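Local coordinates for putative iron-regulated protein A (Parabacteroides distasonis ATCC 8503, PDB 4ECG), which binds calcium ions and is a putative metalloendopeptidase of the largely helical imelysin-like (M75) family, at residues A[14-19]-A[324-329]; A[97-102]-A[189-194]; A[204-209]-A[218-223]. All coordinates share one frame; numbering follows the deposited sequence.

Near the start of the modelled chain comes interaction 1: the turn at 14-19 lies on the first turns of helix 324-343 and closes a loop of some 300 residues. Interactions 2 and 3 both fall within that loop, in series. Interaction 2 sets the short helix 98-101 against the end of helix 171-196, closing a loop of 86 residues; interaction 3 follows, closing one of 8 and joining the start of helix 208-214 to the calcium-bearing loop after it. These two adjoin, with centres 12 Å apart: Gly194 bonds to Tyr208 through the backbone, and Leu101 packs on Tyr220. Interaction 1 stands apart, about 22 Å from interaction 3 between nearest atoms.

Interaction 1: A[14-19]-A[324-329]; sequences YDFKNL and PTLDSL
Leu329 lies against the turn formed by Asp15 to Asn18, and its forked end does the touching. CG is anti to the carbonyl carbon and the chain then runs on extended (chi2 173°), which carries CD1 to the backbone of the turn, 3.5 Å from Asp15 C. The other branch, CD2, meets the carbonyl of Tyr14, at 3.7 Å from its O. Phe16 passes the root of the same leucine in the opposite direction: its CE1 is 3.8 Å from Leu329 CB, while CZ reaches the backbone carbonyl of that residue. The Phe16 ring also presents an edge, in plane, to Leu326, with CD1 of the ring 3.7 Å from CD1 of the leucine; the two side chains cross at about a right angle. Leu19 enters with a single methyl. Its CD2 is 3.7 Å from Leu326 CA and 3.9 Å from Leu329 CD1, so it sits between the two leucines of the helix. At the margin, Thr325 CG2 lies against the Tyr14 ring, 3.7 Å from Tyr14 CD2. The turn is type I and braced within itself: the Asn18 amide ND2 gives a bond to Asp15 OD1 on its syn side (2.9 Å), 27° out of the carboxylate plane. Thr370 and Val374 of helix 355-377 also touch Phe16 and Leu19, respectively. The contact is thus apolar, methyls and two aromatic rings set against carbon and carbonyl atoms; it rests on shape and on partial burial, deepest at Phe16 and Leu326, while the polar bonds of the turn shape the N-terminal segment.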
loop_
_atom_site.group_PDB
_atom_site.type_symbol
_atom_site.label_atom_id
_atom_site.label_comp_id
_atom_site.label_asym_id
_atom_site.label_seq_id
_atom_site.Cartn_x
_atom_site.Cartn_y
_atom_site.Cartn_z
ATOM N N TYR A 14 2.494 -4.682 -31.591
ATOM C CA TYR A 14 2.470 -3.418 -30.786
ATOM C C TYR A 14 2.838 -3.572 -29.315
ATOM O O TYR A 14 2.429 -4.513 -28.655
ATOM C CB TYR A 14 1.107 -2.716 -30.787
ATOM C CG TYR A 14 0.612 -2.312 -32.143
ATOM C CD1 TYR A 14 1.373 -1.473 -32.979
ATOM C CD2 TYR A 14 -0.628 -2.776 -32.608
ATOM C CE1 TYR A 14 0.919 -1.143 -34.231
ATOM C CE2 TYR A 14 -1.091 -2.431 -33.856
ATOM C CZ TYR A 14 -0.320 -1.622 -34.650
ATOM O OH TYR A 14 -0.823 -1.299 -35.871
ATOM N N ASP A 15 3.570 -2.594 -28.795
ATOM C CA ASP A 15 3.840 -2.485 -27.354
ATOM C C ASP A 15 3.739 -1.003 -26.912
ATOM O O ASP A 15 3.445 -0.128 -27.726
ATOM C CB ASP A 15 5.191 -3.145 -26.991
ATOM C CG ASP A 15 6.408 -2.381 -27.523
ATOM O OD1 ASP A 15 6.352 -1.172 -27.779
ATOM O OD2 ASP A 15 7.466 -2.995 -27.671
ATOM N N PHE A 16 3.969 -0.721 -25.636
ATOM C CA PHE A 16 3.824 0.638 -25.115
ATOM C C PHE A 16 4.692 1.721 -25.760
ATOM O O PHE A 16 4.267 2.870 -25.800
ATOM C CB PHE A 16 4.108 0.649 -23.620
ATOM C CG PHE A 16 3.050 -0.033 -22.799
ATOM C CD1 PHE A 16 1.726 0.393 -22.863
ATOM C CD2 PHE A 16 3.378 -1.075 -21.950
ATOM C CE1 PHE A 16 0.738 -0.199 -22.107
ATOM C CE2 PHE A 16 2.388 -1.702 -21.196
ATOM C CZ PHE A 16 1.064 -1.259 -21.266
ATOM N N LYS A 17 5.881 1.355 -26.249
ATOM C CA LYS A 17 6.827 2.278 -26.901
ATOM C C LYS A 17 6.697 2.283 -28.434
ATOM O O LYS A 17 7.453 2.950 -29.102
ATOM C CB LYS A 17 8.280 1.922 -26.487
ATOM C CG LYS A 17 8.726 2.514 -25.126
ATOM C CD LYS A 17 9.746 1.642 -24.338
ATOM C CE LYS A 17 11.223 2.081 -24.450
ATOM N NZ LYS A 17 11.964 1.916 -23.152
ATOM N N ASN A 18 5.739 1.517 -28.977
ATOM C CA ASN A 18 5.494 1.363 -30.432
ATOM C C ASN A 18 3.981 1.214 -30.613
ATOM O O ASN A 18 3.457 0.113 -30.773
ATOM C CB ASN A 18 6.189 0.118 -31.033
ATOM C CG ASN A 18 7.704 0.149 -30.891
ATOM O OD1 ASN A 18 8.409 0.714 -31.726
ATOM N ND2 ASN A 18 8.217 -0.484 -29.829
ATOM N N LEU A 19 3.283 2.339 -30.529
ATOM C CA LEU A 19 1.846 2.366 -30.609
ATOM C C LEU A 19 1.412 2.851 -31.979
ATOM O O LEU A 19 2.189 3.527 -32.693
ATOM C CB LEU A 19 1.272 3.288 -29.532
ATOM C CG LEU A 19 1.335 2.737 -28.117
ATOM C CD1 LEU A 19 1.331 3.910 -27.166
ATOM C CD2 LEU A 19 0.191 1.780 -27.802
ATOM N N PRO A 324 -7.396 2.870 -28.643
ATOM C CA PRO A 324 -7.827 1.493 -28.212
ATOM C C PRO A 324 -6.693 0.491 -27.957
ATOM O O PRO A 324 -6.824 -0.343 -27.063
ATOM C CB PRO A 324 -8.709 1.022 -29.354
ATOM C CG PRO A 324 -9.229 2.271 -29.989
ATOM C CD PRO A 324 -8.158 3.329 -29.810
ATOM N N THR A 325 -5.594 0.595 -28.703
ATOM C CA THR A 325 -4.477 -0.328 -28.605
ATOM C C THR A 325 -3.738 -0.123 -27.275
ATOM O O THR A 325 -3.420 -1.069 -26.595
ATOM C CB THR A 325 -3.514 -0.186 -29.812
ATOM O OG1 THR A 325 -4.257 -0.339 -31.023
ATOM C CG2 THR A 325 -2.416 -1.239 -29.801
ATOM N N LEU A 326 -3.474 1.120 -26.908
ATOM C CA LEU A 326 -2.824 1.434 -25.656
ATOM C C LEU A 326 -3.688 0.925 -24.512
ATOM O O LEU A 326 -3.171 0.308 -23.593
ATOM C CB LEU A 326 -2.587 2.950 -25.515
ATOM C CG LEU A 326 -2.240 3.486 -24.134
ATOM C CD1 LEU A 326 -0.956 2.883 -23.610
ATOM C CD2 LEU A 326 -2.120 5.003 -24.251
ATOM N N ASP A 327 -4.992 1.170 -24.555
ATOM C CA ASP A 327 -5.872 0.677 -23.479
ATOM C C ASP A 327 -5.841 -0.864 -23.394
ATOM O O ASP A 327 -5.764 -1.479 -22.312
ATOM C CB ASP A 327 -7.322 1.120 -23.680
ATOM C CG ASP A 327 -8.263 0.398 -22.740
ATOM O OD1 ASP A 327 -8.108 0.601 -21.527
ATOM O OD2 ASP A 327 -9.117 -0.391 -23.187
ATOM N N SER A 328 -5.926 -1.478 -24.558
ATOM C CA SER A 328 -5.936 -2.912 -24.635
ATOM C C SER A 328 -4.610 -3.434 -24.094
ATOM O O SER A 328 -4.604 -4.409 -23.361
ATOM C CB SER A 328 -6.174 -3.311 -26.070
ATOM O OG SER A 328 -6.195 -4.691 -26.153
ATOM N N LEU A 329 -3.502 -2.749 -24.384
ATOM C CA LEU A 329 -2.206 -3.193 -23.849
ATOM C C LEU A 329 -2.111 -3.058 -22.287
ATOM O O LEU A 329 -1.401 -3.840 -21.631
ATOM C CB LEU A 329 -1.058 -2.447 -24.532
ATOM C CG LEU A 329 -0.587 -2.920 -25.899
ATOM C CD1 LEU A 329 0.417 -1.874 -26.379
ATOM C CD2 LEU A 329 0.029 -4.347 -25.910
#

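Interaction 2: A[97-102]-A[189-194]; sequences GVADLA and QDLYNG
Val98 meets helix 171-196 with both methyls, a consequence of its first torsion: CG1 is anti to the backbone N (chi1 -177°) and CG2 is anti to the carbonyl carbon. Leu191 answers with CG likewise anti to its N (chi1 -172°), then turns at chi2 (46°) so that CD1 is delivered to the start of the short helix. There CD1 lies 3.7 Å from the backbone Ala99 N and 3.9 Å from Ala99 CB, and it comes within 4.1 Å of Val98 CB. The valine itself spans the backbone from Asp190 to Gly194, near the end of helix 171-196. Its CG2 is pressed on the backbone of Gly194, 3.5 Å from Gly194 C, and CG1 approaches the Asp190 carbonyl, 4.0 Å from Asp190 O. Gly194, without a side chain, offers bare backbone to the valine, and Val98 CA and Gly194 CA are 5.9 Å apart. The Asp190 carbonyl is satisfied within its own helix by the N-H of Gly194 (2.7 Å between Gly194 N and Asp190 O), and the CG1 methyl packs beside it. Gly97 is the N-cap of helix 98-101. Around this buried contact, Leu104 of helix 104-109 touches both Val98 and Leu191, Tyr48 of helix 29-68 covers Leu191 as well, and the Gly194 carbonyl takes a backbone bond from Tyr208 N, where helix 208-214 begins beside the end of helix 171-196.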
loop_
_atom_site.group_PDB
_atom_site.type_symbol
_atom_site.label_atom_id
_atom_site.label_comp_id
_atom_site.label_asym_id
_atom_site.label_seq_id
_atom_site.Cartn_x
_atom_site.Cartn_y
_atom_site.Cartn_z
ATOM N N GLY A 97 -2.008 13.138 -1.303
ATOM C CA GLY A 97 -3.044 13.669 -0.442
ATOM C C GLY A 97 -2.726 13.376 1.006
ATOM O O GLY A 97 -1.621 13.592 1.441
ATOM N N VAL A 98 -3.690 12.906 1.774
ATOM C CA VAL A 98 -3.523 12.926 3.218
ATOM C C VAL A 98 -2.393 11.965 3.654
ATOM O O VAL A 98 -1.595 12.294 4.519
ATOM C CB VAL A 98 -4.873 12.644 3.940
ATOM C CG1 VAL A 98 -4.730 12.730 5.461
ATOM C CG2 VAL A 98 -5.948 13.611 3.505
ATOM N N ALA A 99 -2.323 10.788 3.040
ATOM C CA ALA A 99 -1.298 9.808 3.397
ATOM C C ALA A 99 0.121 10.444 3.336
ATOM O O ALA A 99 0.934 10.299 4.255
ATOM C CB ALA A 99 -1.404 8.555 2.528
ATOM N N ASP A 100 0.379 11.171 2.257
ATOM C CA ASP A 100 1.619 11.912 2.057
ATOM C C ASP A 100 1.721 13.107 3.004
ATOM O O ASP A 100 2.684 13.245 3.720
ATOM C CB ASP A 100 1.706 12.402 0.601
ATOM C CG ASP A 100 3.003 13.130 0.295
ATOM O OD1 ASP A 100 4.044 12.462 0.310
ATOM O OD2 ASP A 100 2.982 14.342 0.000
ATOM N N LEU A 101 0.705 13.953 3.021
ATOM C CA LEU A 101 0.807 15.247 3.663
ATOM C C LEU A 101 0.933 15.194 5.199
ATOM O O LEU A 101 1.636 16.039 5.816
ATOM C CB LEU A 101 -0.386 16.140 3.213
ATOM C CG LEU A 101 -0.275 16.702 1.762
ATOM C CD1 LEU A 101 -1.547 17.472 1.445
ATOM C CD2 LEU A 101 1.001 17.567 1.507
ATOM N N ALA A 102 0.258 14.219 5.814
ATOM C CA ALA A 102 0.218 14.123 7.294
ATOM C C ALA A 102 1.122 13.005 7.707
ATOM O O ALA A 102 1.068 12.548 8.808
ATOM C CB ALA A 102 -1.193 13.906 7.805
ATOM N N GLN A 189 -8.135 6.711 11.207
ATOM C CA GLN A 189 -9.131 7.756 11.375
ATOM C C GLN A 189 -8.662 9.032 10.704
ATOM O O GLN A 189 -9.446 9.648 10.002
ATOM C CB GLN A 189 -9.459 8.036 12.857
ATOM C CG GLN A 189 -10.302 6.924 13.476
ATOM C CD GLN A 189 -10.275 6.895 15.002
ATOM O OE1 GLN A 189 -9.498 7.627 15.633
ATOM N NE2 GLN A 189 -11.125 6.028 15.604
ATOM N N ASP A 190 -7.404 9.435 10.915
ATOM C CA ASP A 190 -6.946 10.696 10.352
ATOM C C ASP A 190 -6.969 10.627 8.814
ATOM O O ASP A 190 -7.373 11.567 8.162
ATOM C CB ASP A 190 -5.588 11.142 10.928
ATOM C CG ASP A 190 -5.691 11.615 12.406
ATOM O OD1 ASP A 190 -6.805 11.899 12.845
ATOM O OD2 ASP A 190 -4.677 11.666 13.135
ATOM N N LEU A 191 -6.630 9.479 8.262
ATOM C CA LEU A 191 -6.567 9.276 6.824
ATOM C C LEU A 191 -7.947 9.437 6.197
ATOM O O LEU A 191 -8.109 10.143 5.201
ATOM C CB LEU A 191 -6.019 7.852 6.537
ATOM C CG LEU A 191 -5.668 7.432 5.119
ATOM C CD1 LEU A 191 -4.857 8.528 4.407
ATOM C CD2 LEU A 191 -4.905 6.088 5.156
ATOM N N TYR A 192 -8.930 8.743 6.757
ATOM C CA TYR A 192 -10.274 8.739 6.186
ATOM C C TYR A 192 -10.894 10.109 6.417
ATOM O O TYR A 192 -11.376 10.711 5.446
ATOM C CB TYR A 192 -11.158 7.610 6.739
ATOM C CG TYR A 192 -12.611 7.714 6.379
ATOM C CD1 TYR A 192 -13.043 7.479 5.080
ATOM C CD2 TYR A 192 -13.561 8.059 7.330
ATOM C CE1 TYR A 192 -14.387 7.581 4.732
ATOM C CE2 TYR A 192 -14.921 8.138 6.994
ATOM C CZ TYR A 192 -15.326 7.898 5.691
ATOM O OH TYR A 192 -16.653 7.995 5.334
ATOM N N ASN A 193 -10.833 10.613 7.661
ATOM C CA ASN A 193 -11.314 11.980 7.946
ATOM C C ASN A 193 -10.615 13.042 7.148
ATOM O O ASN A 193 -11.233 13.972 6.722
ATOM C CB ASN A 193 -11.244 12.352 9.421
ATOM C CG ASN A 193 -12.166 11.498 10.277
ATOM O OD1 ASN A 193 -13.206 11.077 9.835
ATOM N ND2 ASN A 193 -11.737 11.196 11.484
ATOM N N GLY A 194 -9.324 12.913 6.939
ATOM C CA GLY A 194 -8.604 13.909 6.152
ATOM C C GLY A 194 -9.166 14.040 4.738
ATOM O O GLY A 194 -9.294 15.126 4.231
#

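Interaction 3: A[204-209]-A[218-223]; sequences VPSSYA and SAYSIG. With CA (calcium ion), chain C.
Tyr220 reaches from a type I' turn (Ala219 to Ile222) into the bend before helix 208-214, and each step along it finds a partner. Its CB lies 3.8 Å from Tyr208 CE1. CG, anti to the carbonyl carbon, sends the ring across to 204-208. One face of that ring lies beneath Tyr208, whose CD1 stands 3.6 Å above the plane and over the Tyr220 ring centre; the ring planes are inclined at 58° and meet obliquely. Farther out, CE1 passes Pro205 CD at 3.9 Å, and CE2 has Ser206 OG at 3.8 Å. At the tip, the Tyr220 hydroxyl donates to Ser206 O (2.6 Å), reaching that carbonyl at a C=O...donor angle of 130° and tilted 24° from its plane, while Val204 CG1 packs 3.4 Å from Tyr220 OH. At the end of the turn, Ile222 CD1 touches Tyr208 OH at 3.6 Å. Ser221 O in this turn binds the calcium ion (2.4 Å), together with five waters and Gln227 of helix 225-233. Ala211 of helix 208-214 backs Tyr220, Trp195 of helix 171-196 meets Tyr208 edge-to-face, and Leu231 covers Tyr208 from helix 225-233.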
loop_
_atom_site.group_PDB
_atom_site.type_symbol
_atom_site.label_atom_id
_atom_site.label_comp_id
_atom_site.label_asym_id
_atom_site.label_seq_id
_atom_site.Cartn_x
_atom_site.Cartn_y
_atom_site.Cartn_z
ATOM N N VAL A 204 -3.399 19.595 6.615
ATOM C CA VAL A 204 -4.638 19.069 6.047
ATOM C C VAL A 204 -5.808 19.865 6.602
ATOM O O VAL A 204 -6.519 19.408 7.503
ATOM C CB VAL A 204 -4.843 17.577 6.397
ATOM C CG1 VAL A 204 -6.155 17.096 5.794
ATOM C CG2 VAL A 204 -3.641 16.749 5.947
ATOM N N PRO A 205 -6.000 21.088 6.080
ATOM C CA PRO A 205 -7.037 21.938 6.638
ATOM C C PRO A 205 -8.437 21.527 6.267
ATOM O O PRO A 205 -9.296 21.560 7.101
ATOM C CB PRO A 205 -6.715 23.327 6.055
ATOM C CG PRO A 205 -5.848 23.076 4.856
ATOM C CD PRO A 205 -5.102 21.814 5.159
ATOM N N SER A 206 -8.654 21.178 5.011
ATOM C CA SER A 206 -10.004 20.950 4.470
ATOM C C SER A 206 -10.088 19.574 3.756
ATOM O O SER A 206 -9.122 18.845 3.642
ATOM C CB SER A 206 -10.385 22.099 3.534
ATOM O OG SER A 206 -9.506 22.168 2.420
ATOM N N SER A 207 -11.262 19.217 3.298
ATOM C CA SER A 207 -11.457 17.914 2.690
ATOM C C SER A 207 -10.587 17.711 1.449
ATOM O O SER A 207 -10.577 18.540 0.569
ATOM C CB SER A 207 -12.931 17.751 2.325
ATOM O OG SER A 207 -13.126 16.597 1.530
ATOM N N TYR A 208 -9.858 16.605 1.383
ATOM C CA TYR A 208 -8.995 16.367 0.232
ATOM C C TYR A 208 -9.857 15.905 -0.886
ATOM O O TYR A 208 -9.562 16.227 -2.019
ATOM C CB TYR A 208 -7.859 15.356 0.508
ATOM C CG TYR A 208 -6.760 15.410 -0.547
ATOM C CD1 TYR A 208 -5.764 16.356 -0.481
ATOM C CD2 TYR A 208 -6.766 14.524 -1.637
ATOM C CE1 TYR A 208 -4.780 16.415 -1.468
ATOM C CE2 TYR A 208 -5.786 14.566 -2.631
ATOM C CZ TYR A 208 -4.788 15.522 -2.548
ATOM O OH TYR A 208 -3.809 15.589 -3.554
ATOM N N ALA A 209 -10.922 15.151 -0.568
ATOM C CA ALA A 209 -11.827 14.648 -1.594
ATOM C C ALA A 209 -12.445 15.821 -2.340
ATOM O O ALA A 209 -12.580 15.781 -3.574
ATOM C CB ALA A 209 -12.933 13.751 -1.006
ATOM N N SER A 218 -8.130 25.892 -5.156
ATOM C CA SER A 218 -8.489 26.475 -3.861
ATOM C C SER A 218 -7.741 25.809 -2.708
ATOM O O SER A 218 -7.516 26.463 -1.683
ATOM C CB SER A 218 -10.013 26.413 -3.619
ATOM O OG SER A 218 -10.501 25.073 -3.656
ATOM N N ALA A 219 -7.383 24.524 -2.857
ATOM C CA ALA A 219 -6.617 23.797 -1.814
ATOM C C ALA A 219 -5.672 22.720 -2.397
ATOM O O ALA A 219 -5.964 22.080 -3.449
ATOM C CB ALA A 219 -7.564 23.179 -0.771
ATOM N N TYR A 220 -4.537 22.548 -1.715
ATOM C CA TYR A 220 -3.568 21.489 -2.017
ATOM C C TYR A 220 -2.914 21.561 -3.433
ATOM O O TYR A 220 -2.349 20.586 -3.914
ATOM C CB TYR A 220 -4.218 20.113 -1.780
ATOM C CG TYR A 220 -4.872 19.942 -0.405
ATOM C CD1 TYR A 220 -4.108 19.732 0.728
ATOM C CD2 TYR A 220 -6.241 19.994 -0.248
ATOM C CE1 TYR A 220 -4.685 19.587 1.986
ATOM C CE2 TYR A 220 -6.836 19.831 0.995
ATOM C CZ TYR A 220 -6.040 19.633 2.122
ATOM O OH TYR A 220 -6.605 19.453 3.382
ATOM N N SER A 221 -2.984 22.714 -4.099
ATOM C CA SER A 221 -2.293 22.900 -5.385
ATOM C C SER A 221 -2.821 21.968 -6.484
ATOM O O SER A 221 -2.080 21.591 -7.390
ATOM C CB SER A 221 -0.754 22.708 -5.228
ATOM O OG SER A 221 -0.216 23.692 -4.391
ATOM N N ILE A 222 -4.093 21.592 -6.396
ATOM C CA ILE A 222 -4.727 20.870 -7.490
ATOM C C ILE A 222 -5.421 21.942 -8.299
ATOM O O ILE A 222 -6.479 22.407 -7.903
ATOM C CB ILE A 222 -5.737 19.812 -7.018
ATOM C CG1 ILE A 222 -5.084 18.939 -5.937
ATOM C CG2 ILE A 222 -6.237 19.052 -8.261
ATOM C CD1 ILE A 222 -5.992 17.895 -5.323
ATOM N N GLY A 223 -4.793 22.349 -9.402
ATOM C CA GLY A 223 -5.083 23.656 -10.045
ATOM C C GLY A 223 -6.096 23.589 -11.170
ATOM O O GLY A 223 -6.721 24.588 -11.529
HETATM CA CA CA C . -0.435 21.266 -9.030
HETATM O O HOH W 1 -0.560 23.795 -8.395
HETATM O O HOH W 2 1.231 22.342 -10.256
HETATM O O HOH W 3 1.372 20.924 -7.433
HETATM O O HOH W 4 0.377 19.744 -10.623
HETATM O O HOH W 5 -1.303 18.861 -8.321
#